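Local atomic coordinates of 6-phosphogluconolactonase (Shewanella baltica, PDB entry 3NWP), a protein that probably catalyses the hydrolysis of 6-phosphogluconolactone to 6-phosphogluconate in the oxidative branch of the pentose phosphate pathway. Residues K59-W63 and S64-I68; S124-P127 and R128-V132. All blocks are in the same frame, centred on the assembly; numbering follows the deposited sequence.

Contact 1 of 2, residues K59-W63 and S64-I68; sequences KSIDW and SDVYI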
ATOM      1  N   LYS A  59       9.227   8.234  14.754  1.00 16.86           N
ATOM      2  CA  LYS A  59      10.054   9.185  13.995  1.00 16.96           C
ATOM      3  C   LYS A  59       9.599  10.632  14.251  1.00 15.81           C
ATOM      4  O   LYS A  59       8.397  10.907  14.217  1.00 17.71           O
ATOM      5  CB  LYS A  59      10.018   8.865  12.501  1.00 18.21           C
ATOM      6  CG  LYS A  59      10.691   7.547  12.113  1.00 19.02           C
ATOM      7  CD  LYS A  59      12.186   7.625  12.281  1.00 20.60           C
ATOM      8  CE  LYS A  59      12.882   6.290  11.965  1.00 22.06           C
ATOM      9  NZ  LYS A  59      14.358   6.427  12.191  1.00 23.94           N
ATOM     10  N   SER A  60      10.562  11.528  14.493  1.00 18.02           N
ATOM     11  CA  SER A  60      10.280  12.924  14.755  1.00 18.32           C
ATOM     12  C   SER A  60      10.232  13.730  13.450  1.00 18.49           C
ATOM     13  O   SER A  60      11.237  14.227  12.958  1.00 20.02           O
ATOM     14  CB  SER A  60      11.358  13.523  15.681  1.00 19.30           C
ATOM     15  OG  SER A  60      11.050  14.881  16.004  1.00 23.28           O
ATOM     16  N   ILE A  61       9.065  13.660  12.814  1.00 16.28           N
ATOM     17  CA  ILE A  61       8.757  14.482  11.638  1.00 16.17           C
ATOM     18  C   ILE A  61       7.425  15.179  11.930  1.00 18.04           C
ATOM     19  O   ILE A  61       6.748  14.889  12.953  1.00 19.41           O
ATOM     20  CB  ILE A  61       8.679  13.613  10.331  1.00 16.63           C
ATOM     21  CG1 ILE A  61       7.578  12.570  10.398  1.00 18.09           C
ATOM     22  CG2 ILE A  61      10.065  12.964  10.034  1.00 16.34           C
ATOM     23  CD1 ILE A  61       7.150  11.959   8.961  1.00 17.52           C
ATOM     24  N   ASP A  62       7.053  16.071  10.994  1.00 17.59           N
ATOM     25  CA  ASP A  62       5.828  16.856  11.098  1.00 19.53           C
ATOM     26  C   ASP A  62       4.599  15.987  10.752  1.00 19.11           C
ATOM     27  O   ASP A  62       3.876  16.261   9.785  1.00 20.41           O
ATOM     28  CB  ASP A  62       5.929  18.089  10.184  1.00 19.64           C
ATOM     29  CG  ASP A  62       6.936  19.103  10.613  1.00 20.58           C
ATOM     30  OD1 ASP A  62       7.213  19.267  11.831  1.00 22.88           O
ATOM     31  OD2 ASP A  62       7.486  19.858   9.748  1.00 22.93           O
ATOM     32  N   TRP A  63       4.302  14.969  11.569  1.00 18.21           N
ATOM     33  CA  TRP A  63       3.209  14.038  11.352  1.00 16.59           C
ATOM     34  C   TRP A  63       1.825  14.665  11.173  1.00 18.17           C
ATOM     35  O   TRP A  63       0.976  14.113  10.485  1.00 18.90           O
ATOM     36  CB  TRP A  63       3.126  12.951  12.423  1.00 19.76           C
ATOM     37  CG  TRP A  63       4.161  11.845  12.313  1.00 18.24           C
ATOM     38  CD1 TRP A  63       5.213  11.630  13.145  1.00 19.81           C
ATOM     39  CD2 TRP A  63       4.242  10.831  11.292  1.00 18.48           C
ATOM     40  NE1 TRP A  63       5.927  10.527  12.729  1.00 17.73           N
ATOM     41  CE2 TRP A  63       5.351  10.027  11.586  1.00 16.66           C
ATOM     42  CE3 TRP A  63       3.464  10.524  10.175  1.00 17.56           C
ATOM     43  CZ2 TRP A  63       5.690   8.939  10.802  1.00 17.84           C
ATOM     44  CZ3 TRP A  63       3.808   9.445   9.382  1.00 18.55           C
ATOM     45  CH2 TRP A  63       4.927   8.669   9.686  1.00 18.61           C
ATOM     46  N   SER A  64       1.628  15.812  11.848  1.00 19.25           N
ATOM     47  CA  SER A  64       0.336  16.487  11.762  1.00 20.44           C
ATOM     48  C   SER A  64       0.064  17.096  10.388  1.00 20.11           C
ATOM     49  O   SER A  64      -1.072  17.444  10.067  1.00 21.02           O
ATOM     50  CB  SER A  64       0.169  17.545  12.901  1.00 19.52           C
ATOM     51  OG  SER A  64       1.109  18.607  12.789  1.00 23.27           O
ATOM     52  N   ASP A  65       1.094  17.179   9.570  1.00 19.23           N
ATOM     53  CA  ASP A  65       1.005  17.672   8.210  1.00 17.70           C
ATOM     54  C   ASP A  65       1.076  16.476   7.232  1.00 17.65           C
ATOM     55  O   ASP A  65       1.242  16.708   6.028  1.00 18.10           O
ATOM     56  CB  ASP A  65       2.111  18.645   7.919  1.00 21.05           C
ATOM     57  CG  ASP A  65       2.016  19.904   8.792  1.00 22.86           C
ATOM     58  OD1 ASP A  65       0.910  20.469   8.794  1.00 23.44           O
ATOM     59  OD2 ASP A  65       3.029  20.305   9.390  1.00 25.46           O
ATOM     60  N   VAL A  66       0.901  15.252   7.734  1.00 15.99           N
ATOM     61  CA  VAL A  66       0.927  14.025   6.868  1.00 15.42           C
ATOM     62  C   VAL A  66      -0.455  13.438   6.855  1.00 16.42           C
ATOM     63  O   VAL A  66      -1.042  13.131   7.931  1.00 19.74           O
ATOM     64  CB  VAL A  66       1.960  12.984   7.349  1.00 16.53           C
ATOM     65  CG1 VAL A  66       1.908  11.713   6.415  1.00 16.15           C
ATOM     66  CG2 VAL A  66       3.363  13.586   7.453  1.00 16.45           C
ATOM     67  N   TYR A  67      -1.008  13.242   5.652  1.00 16.63           N
ATOM     68  CA  TYR A  67      -2.261  12.558   5.436  1.00 17.36           C
ATOM     69  C   TYR A  67      -1.980  11.107   5.143  1.00 16.22           C
ATOM     70  O   TYR A  67      -1.092  10.806   4.339  1.00 17.77           O
ATOM     71  CB  TYR A  67      -3.004  13.173   4.252  1.00 19.45           C
ATOM     72  CG  TYR A  67      -3.560  14.535   4.482  1.00 22.04           C
ATOM     73  CD1 TYR A  67      -2.755  15.646   4.433  1.00 26.27           C
ATOM     74  CD2 TYR A  67      -4.938  14.709   4.605  1.00 33.35           C
ATOM     75  CE1 TYR A  67      -3.289  16.934   4.612  1.00 36.81           C
ATOM     76  CE2 TYR A  67      -5.477  15.982   4.773  1.00 38.92           C
ATOM     77  CZ  TYR A  67      -4.637  17.080   4.781  1.00 40.82           C
ATOM     78  OH  TYR A  67      -5.131  18.357   4.946  1.00 51.38           O
ATOM     79  N   ILE A  68      -2.685  10.184   5.812  1.00 16.35           N
ATOM     80  CA  ILE A  68      -2.430   8.771   5.657  1.00 14.90           C
ATOM     81  C   ILE A  68      -3.688   8.019   5.284  1.00 16.76           C
ATOM     82  O   ILE A  68      -4.765   8.307   5.787  1.00 16.42           O
ATOM     83  CB  ILE A  68      -1.890   8.155   6.953  1.00 15.19           C
ATOM     84  CG1 ILE A  68      -0.672   8.928   7.473  1.00 14.83           C
ATOM     85  CG2 ILE A  68      -1.560   6.670   6.701  1.00 14.14           C
ATOM     86  CD1 ILE A  68      -0.092   8.392   8.814  1.00 16.16           C
TER
HETATM   87  O   HOH W   1       5.500  21.805   8.775  1.00 18.60           O
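Asp62 and Trp63 hand their carbonyls to amides three residues further on. Asp65 N donates to Asp62 O at 2.9 Å, and Val66 N to Trp63 O at 3.0 Å. The pair makes one turn of 3-10 helix. It ends the loop after helix 50-58 and feeds strand 66-74, closing a beta-alpha-beta crossover that began with strand 39-43 of the Rossmann-like domain. The two acidic side chains face solvent: one water donates to Asp62 OD2 (2.9 Å) and to Asp65 OD2 (3.0 Å), which probably eases the repulsion between the two carboxylates, while Lys38 forms a salt bridge with Asp65 OD1. Inward, the apolar work falls to the indole. With CG anti to its carbonyl carbon (chi1 -76°), Trp63 lies alongside Val66, CE3 meeting Val66 CB at 4.0 Å, and CZ3 reaches Ile68 CD1 at 4.1 Å. Ile61 CD1 lies over the centre of one face of the Trp63 ring, 3.7 Å above its plane, a flat aromatic face packing well against an aliphatic methyl. The ring's one polar atom is satisfied too, Trp63 NE1 donating to Lys59 O at 2.9 Å on a bent path (137°). A leucine here, with no N-H to offer, would probably leave Lys59 O without this donor and open a gap between Ile61 CD1 and the side chains of Val66 and Ile68.

Contact 2 of 2, residues S124-P127 and R128-V132; sequences SNFP and RPFDV
Pro127 O takes a hydrogen bond from Ser40 OG, on strand 39-43, and is flanked by carbon from its own chain: Arg128 CG stands 3.3 Å from Pro127 O, and Phe130 CD1 approaches it at 3.8 Å, oblique to the ring. Proline suits this bend, for its ring fixes phi and brings no amide hydrogen to be satisfied. A second proline follows Arg128 through a cis peptide bond, which folds the loop sharply before Phe130. The aromatic side chains then meet across the loop: Phe126 CD2 lies at the edge of the Phe130 ring, 4.4 Å from Phe130 CE1, a loose apolar touch between two buried rings. Arg128 runs back over the preceding residues. Bent at chi3 (-76°), its chain sets the guanidinium so that Ser124 O lies at its edge, in plane, with NH2 3.5 Å from that oxygen, a polar approach rather than a hydrogen bond. Buried Asp131 is held by salt bridges from Arg36 and Arg187 and by the amide of Ser40. No hydrogen bond spans the two halves of the loop, so its shape probably owes much to the two prolines and apolar contact, while its polar anchors include Ser40 and the arginines that hold Asp131.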
ATOM      1  N   SER A 124     -10.522  12.852  -2.039  1.00 44.30           N
ATOM      2  CA  SER A 124     -10.322  13.829  -3.124  1.00 46.33           C
ATOM      3  C   SER A 124      -9.433  14.993  -2.679  1.00 44.21           C
ATOM      4  O   SER A 124      -8.724  15.559  -3.522  1.00 43.92           O
ATOM      5  CB  SER A 124     -11.661  14.364  -3.674  1.00 45.19           C
ATOM      6  OG  SER A 124     -12.290  13.372  -4.446  1.00 58.41           O
ATOM      7  N   ASN A 125      -9.482  15.288  -1.374  1.00 40.85           N
ATOM      8  CA  ASN A 125      -8.602  16.197  -0.640  1.00 40.90           C
ATOM      9  C   ASN A 125      -7.158  15.798  -0.249  1.00 38.62           C
ATOM     10  O   ASN A 125      -6.406  16.647   0.230  1.00 34.86           O
ATOM     11  CB  ASN A 125      -9.282  16.530   0.688  1.00 45.79           C
ATOM     12  N   PHE A 126      -6.768  14.523  -0.355  1.00 30.81           N
ATOM     13  CA  PHE A 126      -5.390  14.140  -0.023  1.00 26.97           C
ATOM     14  C   PHE A 126      -4.468  14.757  -1.039  1.00 24.69           C
ATOM     15  O   PHE A 126      -4.833  14.781  -2.221  1.00 25.22           O
ATOM     16  CB  PHE A 126      -5.160  12.622  -0.143  1.00 22.81           C
ATOM     17  CG  PHE A 126      -5.421  11.851   1.085  1.00 20.24           C
ATOM     18  CD1 PHE A 126      -6.514  12.140   1.874  1.00 30.35           C
ATOM     19  CD2 PHE A 126      -4.486  10.967   1.569  1.00 26.88           C
ATOM     20  CE1 PHE A 126      -6.744  11.432   3.028  1.00 30.81           C
ATOM     21  CE2 PHE A 126      -4.727  10.252   2.718  1.00 24.10           C
ATOM     22  CZ  PHE A 126      -5.821  10.506   3.454  1.00 24.98           C
ATOM     23  N   PRO A 127      -3.260  15.157  -0.615  1.00 24.11           N
ATOM     24  CA  PRO A 127      -2.217  15.549  -1.541  1.00 24.23           C
ATOM     25  C   PRO A 127      -1.916  14.421  -2.527  1.00 22.98           C
ATOM     26  O   PRO A 127      -1.660  13.275  -2.109  1.00 23.17           O
ATOM     27  CB  PRO A 127      -0.999  15.810  -0.646  1.00 27.39           C
ATOM     28  CG  PRO A 127      -1.562  16.119   0.666  1.00 27.06           C
ATOM     29  CD  PRO A 127      -2.813  15.336   0.796  1.00 23.61           C
ATOM     30  N   ARG A 128      -2.006  14.752  -3.806  1.00 22.92           N
ATOM     31  CA  ARG A 128      -1.669  13.842  -4.882  1.00 18.73           C
ATOM     32  C   ARG A 128      -0.814  14.616  -5.898  1.00 20.48           C
ATOM     33  O   ARG A 128      -1.062  15.796  -6.125  1.00 24.07           O
ATOM     34  CB  ARG A 128      -2.942  13.245  -5.495  1.00 21.99           C
ATOM     35  CG  ARG A 128      -3.737  12.349  -4.519  1.00 23.84           C
ATOM     36  CD  ARG A 128      -4.949  11.698  -5.127  1.00 32.30           C
ATOM     37  NE  ARG A 128      -6.028  12.665  -5.269  1.00 37.04           N
ATOM     38  CZ  ARG A 128      -6.448  13.177  -6.422  1.00 36.38           C
ATOM     39  NH1 ARG A 128      -5.929  12.776  -7.573  1.00 34.42           N
ATOM     40  NH2 ARG A 128      -7.440  14.070  -6.422  1.00 43.07           N
ATOM     41  N   PRO A 129       0.223  14.011  -6.451  1.00 19.59           N
ATOM     42  CA  PRO A 129       0.579  12.605  -6.241  1.00 18.89           C
ATOM     43  C   PRO A 129       0.914  12.221  -4.817  1.00 16.52           C
ATOM     44  O   PRO A 129       1.428  13.033  -4.053  1.00 18.64           O
ATOM     45  CB  PRO A 129       1.810  12.397  -7.110  1.00 20.69           C
ATOM     46  CG  PRO A 129       2.286  13.701  -7.416  1.00 26.57           C
ATOM     47  CD  PRO A 129       1.176  14.646  -7.375  1.00 22.69           C
ATOM     48  N   PHE A 130       0.657  10.971  -4.455  1.00 15.31           N
ATOM     49  CA  PHE A 130       1.022  10.485  -3.166  1.00 15.17           C
ATOM     50  C   PHE A 130       2.532  10.565  -3.004  1.00 14.82           C
ATOM     51  O   PHE A 130       3.273  10.172  -3.907  1.00 16.15           O
ATOM     52  CB  PHE A 130       0.579   9.044  -2.936  1.00 13.43           C
ATOM     53  CG  PHE A 130      -0.906   8.797  -3.028  1.00 14.34           C
ATOM     54  CD1 PHE A 130      -1.801   9.447  -2.201  1.00 18.06           C
ATOM     55  CD2 PHE A 130      -1.376   7.824  -3.853  1.00 18.18           C
ATOM     56  CE1 PHE A 130      -3.171   9.186  -2.290  1.00 18.84           C
ATOM     57  CE2 PHE A 130      -2.760   7.546  -3.925  1.00 21.87           C
ATOM     58  CZ  PHE A 130      -3.619   8.227  -3.125  1.00 19.11           C
ATOM     59  N   ASP A 131       3.013  11.012  -1.849  1.00 13.84           N
ATOM     60  CA  ASP A 131       4.461  11.123  -1.690  1.00 12.49           C
ATOM     61  C   ASP A 131       5.141   9.774  -1.507  1.00 13.50           C
ATOM     62  O   ASP A 131       6.217   9.512  -2.084  1.00 14.94           O
ATOM     63  CB  ASP A 131       4.798  12.036  -0.543  1.00 14.13           C
ATOM     64  CG  ASP A 131       4.303  13.455  -0.827  1.00 16.17           C
ATOM     65  OD1 ASP A 131       4.765  14.048  -1.842  1.00 16.87           O
ATOM     66  OD2 ASP A 131       3.369  13.933  -0.147  1.00 16.27           O
ATOM     67  N   VAL A 132       4.527   8.905  -0.707  1.00 13.57           N
ATOM     68  CA  VAL A 132       5.086   7.569  -0.426  1.00 13.10           C
ATOM     69  C   VAL A 132       3.942   6.538  -0.402  1.00 13.01           C
ATOM     70  O   VAL A 132       2.900   6.781   0.245  1.00 13.17           O
ATOM     71  CB  VAL A 132       5.799   7.532   0.915  1.00 13.17           C
ATOM     72  CG1 VAL A 132       6.301   6.097   1.198  1.00 14.16           C
ATOM     73  CG2 VAL A 132       6.996   8.487   0.952  1.00 14.38           C
TER

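In the fold
Contact 1 comes first along the chain and contact 2 follows it, their centres about 14 Å apart. Each leads from a helix into a parallel strand, 50-58 into 66-74 and 112-122 into 132-135, and these two strands flank the same neighbour, 39-43. The two loops therefore lie at the end of the sheet where these parallel strands begin. They also touch directly: Tyr67 packs against Pro127 and sets its ring edge-to-face with Phe126, whose CZ comes 3.4 Å from Ile68 O. In Rossmann-like folds the active site is usually at the opposite, C-terminal ends of the strands, so both contacts probably lie away from it.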